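Local coordinates for DegV family protein (Thermus thermophilus, PDB 2DT8) that binds a fatty acid, found here as palmitic acid, and also carries a zinc ion, although its wider cellular role remains uncertain, at residues V30-A35 with F49-E54. Sequence-based numbering, arbitrary orientation.
Sequences VNLSGA and FQKVRE
Lys51, on helix 45-53, lays its aliphatic chain against Leu32 and Ser33 at the tip of a β-hairpin, whose strands 24-32 and 35-38 are joined by a type I' turn from Leu32 to Ala35. The hairpin belongs to the larger of the two mixed sheets of this DegV-family protein, where strand 24-32 also pairs with 3-8 and 60-62. The turn is closed by paired backbone bonds, Ala35 N to Leu32 O at 2.8 Å and Leu32 N to Ala35 O at 3.0 Å. Along Lys51, CB comes first, 4.2 Å from Leu32 CD2. CG sits closer to the same methyl, at 3.8 Å, the nearest approach between these two residues. A bend at chi2 (-62°) then carries the chain past the leucine and alongside Ser33, where CD lies 4.1 Å from Ser33 OG. Leu32 reaches across with CG anti to its backbone N (chi1 -174°), and its buried side chain also touches Ile43 and Ile48, so the methylenes of the partly exposed lysine extend an apolar cluster outward. Near the lysine's tip the contact ends with CE, 3.7 Å from Ser33 OG.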
ATOM      1  N   VAL A  30      14.155   1.228   6.704  1.00  5.83           N
ATOM      2  CA  VAL A  30      14.724   0.003   6.183  1.00  4.02           C
ATOM      3  C   VAL A  30      16.065  -0.187   6.892  1.00  5.57           C
ATOM      4  O   VAL A  30      16.884   0.735   6.951  1.00  6.26           O
ATOM      5  CB  VAL A  30      14.975   0.100   4.669  1.00  4.37           C
ATOM      6  CG1 VAL A  30      15.636  -1.169   4.177  1.00  8.12           C
ATOM      7  CG2 VAL A  30      13.662   0.329   3.941  1.00  5.32           C
ATOM      8  N   ASN A  31      16.266  -1.387   7.429  1.00  5.42           N
ATOM      9  CA  ASN A  31      17.501  -1.753   8.121  1.00  6.67           C
ATOM     10  C   ASN A  31      18.273  -2.634   7.143  1.00  6.48           C
ATOM     11  O   ASN A  31      17.833  -3.739   6.809  1.00  7.89           O
ATOM     12  CB  ASN A  31      17.163  -2.523   9.402  1.00  7.42           C
ATOM     13  CG  ASN A  31      16.202  -1.758  10.286  1.00  9.63           C
ATOM     14  OD1 ASN A  31      16.440  -0.591  10.608  1.00 14.97           O
ATOM     15  ND2 ASN A  31      15.111  -2.406  10.684  1.00 10.24           N
ATOM     16  N   LEU A  32      19.414  -2.121   6.686  1.00  8.30           N
ATOM     17  CA  LEU A  32      20.247  -2.810   5.710  1.00 11.55           C
ATOM     18  C   LEU A  32      21.694  -2.330   5.841  1.00 16.39           C
ATOM     19  O   LEU A  32      21.969  -1.200   6.225  1.00 13.79           O
ATOM     20  CB  LEU A  32      19.729  -2.497   4.301  1.00 13.73           C
ATOM     21  CG  LEU A  32      20.372  -3.223   3.119  1.00 16.04           C
ATOM     22  CD1 LEU A  32      19.867  -4.652   3.078  1.00 16.54           C
ATOM     23  CD2 LEU A  32      20.027  -2.503   1.824  1.00 21.40           C
ATOM     24  N   SER A  33      22.593  -3.270   5.496  1.00 22.20           N
ATOM     25  CA  SER A  33      23.997  -2.921   5.583  1.00 23.53           C
ATOM     26  C   SER A  33      24.464  -2.386   6.950  1.00 21.38           C
ATOM     27  O   SER A  33      25.401  -1.608   7.076  1.00 24.34           O
ATOM     28  CB  SER A  33      24.445  -1.825   4.604  1.00 23.09           C
ATOM     29  OG  SER A  33      24.019  -2.127   3.290  1.00 26.54           O
ATOM     30  N   GLY A  34      23.678  -2.813   7.952  1.00 19.58           N
ATOM     31  CA  GLY A  34      24.031  -2.414   9.302  1.00 17.20           C
ATOM     32  C   GLY A  34      23.550  -0.981   9.691  1.00 16.92           C
ATOM     33  O   GLY A  34      23.738  -0.443  10.789  1.00 16.47           O
ATOM     34  N   ALA A  35      22.923  -0.368   8.689  1.00 10.77           N
ATOM     35  CA  ALA A  35      22.432   0.995   8.837  1.00  9.95           C
ATOM     36  C   ALA A  35      20.916   1.078   8.746  1.00  9.24           C
ATOM     37  O   ALA A  35      20.237   0.091   8.468  1.00 11.27           O
ATOM     38  CB  ALA A  35      23.073   1.900   7.798  1.00 13.90           C
ATOM     39  N   PHE A  49      17.784  -4.985  -3.339  1.00  4.50           N
ATOM     40  CA  PHE A  49      17.959  -6.250  -4.036  1.00  4.64           C
ATOM     41  C   PHE A  49      19.391  -6.497  -4.518  1.00  5.63           C
ATOM     42  O   PHE A  49      19.849  -7.627  -4.632  1.00  4.96           O
ATOM     43  CB  PHE A  49      16.941  -6.371  -5.174  1.00  5.00           C
ATOM     44  CG  PHE A  49      15.515  -6.196  -4.711  1.00  7.59           C
ATOM     45  CD1 PHE A  49      15.112  -6.708  -3.478  1.00  7.10           C
ATOM     46  CD2 PHE A  49      14.586  -5.517  -5.486  1.00  8.97           C
ATOM     47  CE1 PHE A  49      13.801  -6.538  -3.018  1.00 12.18           C
ATOM     48  CE2 PHE A  49      13.268  -5.343  -5.034  1.00 10.85           C
ATOM     49  CZ  PHE A  49      12.881  -5.857  -3.798  1.00 10.10           C
ATOM     50  N   GLN A  50      20.047  -5.362  -4.817  1.00  5.27           N
ATOM     51  CA  GLN A  50      21.425  -5.479  -5.255  1.00  6.06           C
ATOM     52  C   GLN A  50      22.311  -5.998  -4.120  1.00  8.40           C
ATOM     53  O   GLN A  50      23.244  -6.763  -4.325  1.00  7.38           O
ATOM     54  CB  GLN A  50      22.041  -4.089  -5.615  1.00  9.19           C
ATOM     55  CG  GLN A  50      23.543  -4.132  -5.907  1.00 14.95           C
ATOM     56  CD  GLN A  50      24.197  -2.760  -5.937  1.00 26.22           C
ATOM     57  OE1 GLN A  50      25.419  -2.653  -6.056  1.00 31.49           O
ATOM     58  NE2 GLN A  50      23.393  -1.707  -5.826  1.00 26.41           N
ATOM     59  N   LYS A  51      21.967  -5.502  -2.919  1.00  5.61           N
ATOM     60  CA  LYS A  51      22.723  -5.953  -1.766  1.00  7.40           C
ATOM     61  C   LYS A  51      22.502  -7.453  -1.441  1.00  9.21           C
ATOM     62  O   LYS A  51      23.421  -8.206  -1.094  1.00 10.03           O
ATOM     63  CB  LYS A  51      22.357  -5.177  -0.424  1.00 10.58           C
ATOM     64  CG  LYS A  51      22.795  -3.725  -0.427  1.00 16.82           C
ATOM     65  CD  LYS A  51      24.307  -3.590  -0.535  1.00 23.10           C
ATOM     66  CE  LYS A  51      24.736  -2.145  -0.311  1.00 23.46           C
ATOM     67  NZ  LYS A  51      26.204  -1.970  -0.505  1.00 28.59           N
ATOM     68  N   VAL A  52      21.257  -7.887  -1.602  1.00  6.01           N
ATOM     69  CA  VAL A  52      20.957  -9.296  -1.394  1.00  5.45           C
ATOM     70  C   VAL A  52      21.697 -10.142  -2.433  1.00  5.79           C
ATOM     71  O   VAL A  52      22.321 -11.148  -2.122  1.00  6.75           O
ATOM     72  CB  VAL A  52      19.426  -9.532  -1.418  1.00  5.88           C
ATOM     73  CG1 VAL A  52      19.117 -11.014  -1.337  1.00  7.50           C
ATOM     74  CG2 VAL A  52      18.781  -8.806  -0.227  1.00  6.29           C
ATOM     75  N   ARG A  53      21.592  -9.650  -3.680  1.00  5.32           N
ATOM     76  CA  ARG A  53      22.244 -10.385  -4.747  1.00  7.30           C
ATOM     77  C   ARG A  53      23.776 -10.582  -4.533  1.00  9.10           C
ATOM     78  O   ARG A  53      24.423 -11.556  -4.895  1.00  8.68           O
ATOM     79  CB  ARG A  53      22.001  -9.738  -6.216  1.00 10.67           C
ATOM     80  CG  ARG A  53      22.459 -10.512  -7.471  1.00 16.69           C
ATOM     81  CD  ARG A  53      22.037  -9.649  -8.661  1.00 22.08           C
ATOM     82  NE  ARG A  53      22.635  -8.326  -8.518  1.00 29.14           N
ATOM     83  CZ  ARG A  53      22.146  -7.217  -9.073  1.00 31.57           C
ATOM     84  NH1 ARG A  53      22.756  -6.017  -8.921  1.00 31.88           N
ATOM     85  NH2 ARG A  53      21.049  -7.301  -9.819  1.00 28.39           N
ATOM     86  N   GLU A  54      24.248  -9.585  -3.765  1.00  6.48           N
ATOM     87  CA  GLU A  54      25.660  -9.601  -3.435  1.00  9.98           C
ATOM     88  C   GLU A  54      26.062 -10.383  -2.119  1.00 11.61           C
ATOM     89  O   GLU A  54      27.200 -10.432  -1.631  1.00 12.22           O
ATOM     90  CB  GLU A  54      26.309  -8.137  -3.240  1.00  8.70           C
ATOM     91  CG  GLU A  54      26.306  -7.382  -4.567  1.00  7.13           C
ATOM     92  CD  GLU A  54      26.632  -5.907  -4.435  1.00 11.44           C
ATOM     93  OE1 GLU A  54      26.671  -5.402  -3.292  1.00 17.47           O
ATOM     94  OE2 GLU A  54      26.831  -5.249  -5.480  1.00 13.39           O
TER